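Local coordinates for putative Lipoprotein (Shewanella oneidensis, PDB 3U24) that is of unknown function but binds zinc and is probably a metallopeptidase-like, zinc-dependent hydrolase, at residues N406-I411 with G440-T445; P412-Q417 with A436-W441. All coordinates share one frame; numbering follows the deposited sequence.

Interaction 1 of 2, residues N406-I411 with G440-T445; sequences NIHEAI and GWAVYT. With ZN (zinc ion), chain F.
The imidazole of His408 lies flat against Ala442, and this CH-pi contact is the centre of the packing. The methyl CB of Ala442 sits over the middle of the ring, 3.4 Å from its centroid and only 8° off the ring normal. CG of His408 is anti to the backbone N (chi1 177°), and this swings the ring across until it meets Ala442. Val443 adds a looser touch, with its CG2 4.0 Å from CE1 of His408.

The same ring is a metal ligand. His408 NE2 binds the zinc ion at 1.9 Å, and ND1 is hydrogen-bonded to Glu446, a second-shell residue that fixes the ring's rotation. Water 1 is another zinc ligand, and it donates to Glu409 OE2 at 2.6 Å. His408 and Glu409 begin an HExxxxH sequence, a longer-spaced relative of the HExxH zinc motif, consistent with the metallopeptidase clan of this family.

On helix 435-451 the next turn brings Thr445 beside Ile407. The CG2 methyl of Ile407 touches the OG1 hydroxyl of Thr445 at 3.6 Å, a van der Waals contact, and the two side chains lie alongside, running opposite ways. OG1 of Thr445 lies between its own N and carbonyl carbon (chi1 64°), where it donates to Ala442 O at 2.7 Å. CG2 of Thr445 covers the rim of one face of Trp441. Replacing Thr445 by an alanine removes OG1 and CG2, which would probably leave Ala442 O without its side-chain donor and open a gap beside Ile407 and Trp441.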
loop_
_atom_site.group_PDB
_atom_site.type_symbol
_atom_site.label_atom_id
_atom_site.label_comp_id
_atom_site.label_asym_id
_atom_site.label_seq_id
_atom_site.Cartn_x
_atom_site.Cartn_y
_atom_site.Cartn_z
ATOM N N ASN A 406 6.374 9.036 13.825
ATOM C CA ASN A 406 6.217 8.070 14.903
ATOM C C ASN A 406 4.751 7.982 15.395
ATOM O O ASN A 406 4.319 6.922 15.820
ATOM C CB ASN A 406 7.193 8.384 16.052
ATOM C CG ASN A 406 8.650 8.076 15.685
ATOM O OD1 ASN A 406 8.933 7.155 14.892
ATOM N ND2 ASN A 406 9.598 8.869 16.271
ATOM N N ILE A 407 3.997 9.074 15.298
ATOM C CA ILE A 407 2.575 9.035 15.539
ATOM C C ILE A 407 1.902 8.151 14.493
ATOM O O ILE A 407 1.121 7.246 14.854
ATOM C CB ILE A 407 1.979 10.452 15.562
ATOM C CG1 ILE A 407 2.473 11.196 16.835
ATOM C CG2 ILE A 407 0.462 10.412 15.453
ATOM C CD1 ILE A 407 2.089 12.669 16.911
ATOM N N HIS A 408 2.209 8.408 13.220
ATOM C CA HIS A 408 1.605 7.718 12.089
ATOM C C HIS A 408 1.900 6.245 12.170
ATOM O O HIS A 408 1.022 5.415 11.991
ATOM C CB HIS A 408 2.131 8.289 10.754
ATOM C CG HIS A 408 1.627 7.588 9.501
ATOM N ND1 HIS A 408 0.755 8.155 8.660
ATOM C CD2 HIS A 408 1.907 6.317 8.960
ATOM C CE1 HIS A 408 0.470 7.278 7.614
ATOM N NE2 HIS A 408 1.167 6.172 7.793
ATOM N N GLU A 409 3.151 5.910 12.405
ATOM C CA GLU A 409 3.598 4.515 12.308
ATOM C C GLU A 409 3.377 3.699 13.560
ATOM O O GLU A 409 3.105 2.520 13.490
ATOM C CB GLU A 409 5.103 4.459 11.953
ATOM C CG GLU A 409 5.400 4.935 10.554
ATOM C CD GLU A 409 4.814 4.020 9.513
ATOM O OE1 GLU A 409 4.593 2.839 9.858
ATOM O OE2 GLU A 409 4.578 4.463 8.364
ATOM N N ALA A 410 3.444 4.335 14.717
ATOM C CA ALA A 410 3.495 3.608 15.971
ATOM C C ALA A 410 2.324 3.958 16.893
ATOM O O ALA A 410 1.407 3.160 17.069
ATOM C CB ALA A 410 4.842 3.843 16.670
ATOM N N ILE A 411 2.335 5.131 17.499
ATOM C CA ILE A 411 1.367 5.388 18.545
ATOM C C ILE A 411 0.733 6.748 18.412
ATOM O O ILE A 411 1.433 7.730 18.435
ATOM C CB ILE A 411 2.051 5.194 19.922
ATOM C CG1 ILE A 411 1.900 3.702 20.288
ATOM C CG2 ILE A 411 1.428 6.119 20.972
ATOM C CD1 ILE A 411 3.055 3.083 21.016
ATOM N N GLY A 440 -5.857 5.728 6.328
ATOM C CA GLY A 440 -6.667 6.857 6.795
ATOM C C GLY A 440 -6.604 7.040 8.305
ATOM O O GLY A 440 -6.491 8.156 8.788
ATOM N N TRP A 441 -6.656 5.929 9.042
ATOM C CA TRP A 441 -6.494 5.973 10.477
ATOM C C TRP A 441 -5.160 6.604 10.857
ATOM O O TRP A 441 -5.106 7.483 11.736
ATOM C CB TRP A 441 -6.630 4.580 11.104
ATOM C CG TRP A 441 -6.239 4.598 12.530
ATOM C CD1 TRP A 441 -5.015 4.246 13.079
ATOM C CD2 TRP A 441 -7.020 5.129 13.663
ATOM N NE1 TRP A 441 -5.003 4.470 14.431
ATOM C CE2 TRP A 441 -6.168 5.008 14.839
ATOM C CE3 TRP A 441 -8.295 5.647 13.809
ATOM C CZ2 TRP A 441 -6.599 5.390 16.096
ATOM C CZ3 TRP A 441 -8.697 6.075 15.068
ATOM C CH2 TRP A 441 -7.875 5.933 16.185
ATOM N N ALA A 442 -4.069 6.147 10.241
ATOM C CA ALA A 442 -2.762 6.647 10.612
ATOM C C ALA A 442 -2.668 8.132 10.333
ATOM O O ALA A 442 -2.174 8.850 11.182
ATOM C CB ALA A 442 -1.649 5.892 9.908
ATOM N N VAL A 443 -3.165 8.593 9.182
ATOM C CA VAL A 443 -3.197 10.055 8.851
ATOM C C VAL A 443 -4.072 10.862 9.815
ATOM O O VAL A 443 -3.688 11.926 10.307
ATOM C CB VAL A 443 -3.619 10.270 7.385
ATOM C CG1 VAL A 443 -3.674 11.763 6.978
ATOM C CG2 VAL A 443 -2.677 9.468 6.468
ATOM N N TYR A 444 -5.230 10.310 10.136
ATOM C CA TYR A 444 -6.156 10.913 11.121
ATOM C C TYR A 444 -5.448 11.109 12.450
ATOM O O TYR A 444 -5.534 12.198 13.061
ATOM C CB TYR A 444 -7.417 10.073 11.266
ATOM C CG TYR A 444 -8.184 10.368 12.513
ATOM C CD1 TYR A 444 -9.023 11.466 12.591
ATOM C CD2 TYR A 444 -8.014 9.596 13.653
ATOM C CE1 TYR A 444 -9.711 11.738 13.769
ATOM C CE2 TYR A 444 -8.676 9.883 14.808
ATOM C CZ TYR A 444 -9.520 10.959 14.870
ATOM O OH TYR A 444 -10.190 11.227 16.056
ATOM N N THR A 445 -4.653 10.131 12.881
ATOM C CA THR A 445 -4.040 10.288 14.210
ATOM C C THR A 445 -3.076 11.471 14.320
ATOM O O THR A 445 -2.959 12.090 15.378
ATOM C CB THR A 445 -3.367 9.015 14.747
ATOM O OG1 THR A 445 -2.275 8.663 13.902
ATOM C CG2 THR A 445 -4.372 7.892 14.892
HETATM ZN ZN ZN F . 0.902 4.589 6.811
HETATM O O HOH W 1 2.922 4.073 6.340
#

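Interaction 2 of 2, residues P412-Q417 with A436-W441; sequences PGHYTQ and AMVEGW. With ZN (zinc ion), chain F.
The zinc site joins these segments through His414 and Glu439, which supply ligands from two different helices. His414 NE2 binds the zinc ion at 2.1 Å. The carboxylate of Glu439 grips it with both oxygens, OE1 at 2.1 Å and OE2 at a longer distance. The ring of His414 and the carboxylate of Glu439 are turned 78° apart. NE2 and OE2 lie close because both bind the metal, not through a hydrogen bond. Water 1 takes another position on the zinc, and His408 gives the remaining protein ligand.

The far nitrogen of His414 is held by water 2. This water accepts from His414 ND1 at 2.7 Å and from Gln417 NE2, and donates to Val438 O at 2.6 Å. It therefore ties helix 414-423 to the backbone of helix 435-451 and steadies the ring of a zinc ligand. Val438 O lies at the edge of the His414 ring, near its plane, 3.3 Å from CE1.

Gln417 leans across the neighbouring helix turn. Its CG is anti to the backbone N (chi1 -173°), and the chain then bends. CB reaches Trp441 CD1 at 3.6 Å. NE2 rests on both methyls of Val438, and OE1 approaches the selenium of Met437, a selenomethionine, at 3.8 Å.

Trp441 closes the other end. Its NE1 donates to Pro412 O at 2.8 Å, in the carbonyl plane and on a lone pair. The bond is bent (N-H...O angle 143°), with the oxygen somewhat out of the indole plane. Pro412 follows a cis peptide, and Gly413 is the N-cap of helix 414-423. This bond pins the turn between the two histidines. The ligand set resembles that of the gluzincins, whose two histidines come from HExxH; here the spacing is HExxxxH, two residues longer, so the kinship is only probable.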
loop_
_atom_site.group_PDB
_atom_site.type_symbol
_atom_site.label_atom_id
_atom_site.label_comp_id
_atom_site.label_asym_id
_atom_site.label_seq_id
_atom_site.Cartn_x
_atom_site.Cartn_y
_atom_site.Cartn_z
ATOM N N PRO A 412 -0.601 6.814 18.235
ATOM C CA PRO A 412 -1.591 5.780 18.172
ATOM C C PRO A 412 -1.986 5.385 16.736
ATOM O O PRO A 412 -3.138 4.979 16.500
ATOM C CB PRO A 412 -2.761 6.429 18.871
ATOM C CG PRO A 412 -2.711 7.826 18.397
ATOM C CD PRO A 412 -1.234 8.142 18.307
ATOM N N GLY A 413 -1.032 5.459 15.805
ATOM C CA GLY A 413 -1.277 5.066 14.409
ATOM C C GLY A 413 -1.225 3.564 14.096
ATOM O O GLY A 413 -1.927 2.726 14.744
ATOM N N HIS A 414 -0.382 3.187 13.123
ATOM C CA HIS A 414 -0.443 1.799 12.621
ATOM C C HIS A 414 -0.321 0.742 13.652
ATOM O O HIS A 414 -1.078 -0.213 13.609
ATOM C CB HIS A 414 0.582 1.527 11.544
ATOM C CG HIS A 414 0.267 2.176 10.254
ATOM N ND1 HIS A 414 -0.983 2.198 9.743
ATOM C CD2 HIS A 414 1.070 2.839 9.357
ATOM C CE1 HIS A 414 -0.957 2.866 8.586
ATOM N NE2 HIS A 414 0.311 3.202 8.333
ATOM N N TYR A 415 0.616 0.852 14.583
ATOM C CA TYR A 415 0.831 -0.273 15.519
ATOM C C TYR A 415 -0.385 -0.425 16.432
ATOM O O TYR A 415 -0.876 -1.554 16.644
ATOM C CB TYR A 415 2.119 -0.131 16.336
ATOM C CG TYR A 415 2.291 -1.170 17.429
ATOM C CD1 TYR A 415 2.556 -2.471 17.121
ATOM C CD2 TYR A 415 2.171 -0.836 18.790
ATOM C CE1 TYR A 415 2.695 -3.427 18.098
ATOM C CE2 TYR A 415 2.327 -1.788 19.774
ATOM C CZ TYR A 415 2.584 -3.098 19.411
ATOM O OH TYR A 415 2.770 -4.118 20.371
ATOM N N THR A 416 -0.890 0.697 16.931
ATOM C CA THR A 416 -2.052 0.677 17.773
ATOM C C THR A 416 -3.260 0.088 17.080
ATOM O O THR A 416 -3.963 -0.748 17.660
ATOM C CB THR A 416 -2.377 2.067 18.277
ATOM O OG1 THR A 416 -1.204 2.561 18.927
ATOM C CG2 THR A 416 -3.522 2.051 19.284
ATOM N N GLN A 417 -3.504 0.518 15.849
ATOM C CA GLN A 417 -4.615 -0.006 15.087
ATOM C C GLN A 417 -4.457 -1.513 14.829
ATOM O O GLN A 417 -5.459 -2.242 14.823
ATOM C CB GLN A 417 -4.752 0.755 13.762
ATOM C CG GLN A 417 -6.004 0.403 12.947
ATOM C CD GLN A 417 -5.797 -0.675 11.867
ATOM O OE1 GLN A 417 -6.639 -1.579 11.699
ATOM N NE2 GLN A 417 -4.736 -0.553 11.106
ATOM N N ALA A 436 -7.386 1.770 2.564
ATOM C CA ALA A 436 -7.799 3.142 2.841
ATOM C C ALA A 436 -8.074 3.361 4.323
ATOM O O ALA A 436 -7.786 4.413 4.833
ATOM C CB ALA A 436 -9.045 3.495 2.042
HETATM N N MSE A 437 -8.714 2.395 4.998
HETATM C CA MSE A 437 -9.027 2.533 6.433
HETATM C C MSE A 437 -7.738 2.538 7.230
HETATM O O MSE A 437 -7.563 3.379 8.070
HETATM C CB MSE A 437 -9.975 1.415 6.916
HETATM C CG MSE A 437 -10.309 1.431 8.420
HETATM SE SE MSE A 437 -8.899 0.534 9.471
HETATM C CE MSE A 437 -9.605 0.954 11.281
ATOM N N VAL A 438 -6.812 1.631 6.902
ATOM C CA VAL A 438 -5.572 1.436 7.651
ATOM C C VAL A 438 -4.709 2.682 7.541
ATOM O O VAL A 438 -4.260 3.270 8.548
ATOM C CB VAL A 438 -4.831 0.159 7.152
ATOM C CG1 VAL A 438 -3.357 0.110 7.618
ATOM C CG2 VAL A 438 -5.643 -1.103 7.523
ATOM N N GLU A 439 -4.558 3.166 6.329
ATOM C CA GLU A 439 -3.805 4.400 6.131
ATOM C C GLU A 439 -4.556 5.636 6.630
ATOM O O GLU A 439 -3.938 6.511 7.250
ATOM C CB GLU A 439 -3.410 4.584 4.665
ATOM C CG GLU A 439 -2.249 3.709 4.284
ATOM C CD GLU A 439 -0.991 3.991 5.121
ATOM O OE1 GLU A 439 -0.807 5.139 5.636
ATOM O OE2 GLU A 439 -0.168 3.051 5.235
ATOM N N GLY A 440 -5.857 5.728 6.328
ATOM C CA GLY A 440 -6.667 6.857 6.795
ATOM C C GLY A 440 -6.604 7.040 8.305
ATOM O O GLY A 440 -6.491 8.156 8.788
ATOM N N TRP A 441 -6.656 5.929 9.042
ATOM C CA TRP A 441 -6.494 5.973 10.477
ATOM C C TRP A 441 -5.160 6.604 10.857
ATOM O O TRP A 441 -5.106 7.483 11.736
ATOM C CB TRP A 441 -6.630 4.580 11.104
ATOM C CG TRP A 441 -6.239 4.598 12.530
ATOM C CD1 TRP A 441 -5.015 4.246 13.079
ATOM C CD2 TRP A 441 -7.020 5.129 13.663
ATOM N NE1 TRP A 441 -5.003 4.470 14.431
ATOM C CE2 TRP A 441 -6.168 5.008 14.839
ATOM C CE3 TRP A 441 -8.295 5.647 13.809
ATOM C CZ2 TRP A 441 -6.599 5.390 16.096
ATOM C CZ3 TRP A 441 -8.697 6.075 15.068
ATOM C CH2 TRP A 441 -7.875 5.933 16.185
HETATM ZN ZN ZN F . 0.902 4.589 6.811
HETATM O O HOH W 2 -3.465 2.021 10.744
HETATM O O HOH W 1 2.922 4.073 6.340
#

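In the fold
Helix 401-409 ends in segment 406-411, and the chain continues directly through the cis-proline turn into 412-417, at the start of helix 414-423. It then passes through helix 427-432 and enters helix 435-451, where both contacts end. Interaction 2 closes the shorter loop, back to 436-441. Interaction 1 closes the longer one, to 440-445, and encloses it. The two share Gly440 and Trp441. A probable backbone bond from His414 N to His408 O, 2.9 Å, joins their first segments, and the two histidine rings meet at about 90°. Together they fasten three helices around one zinc ion and its water.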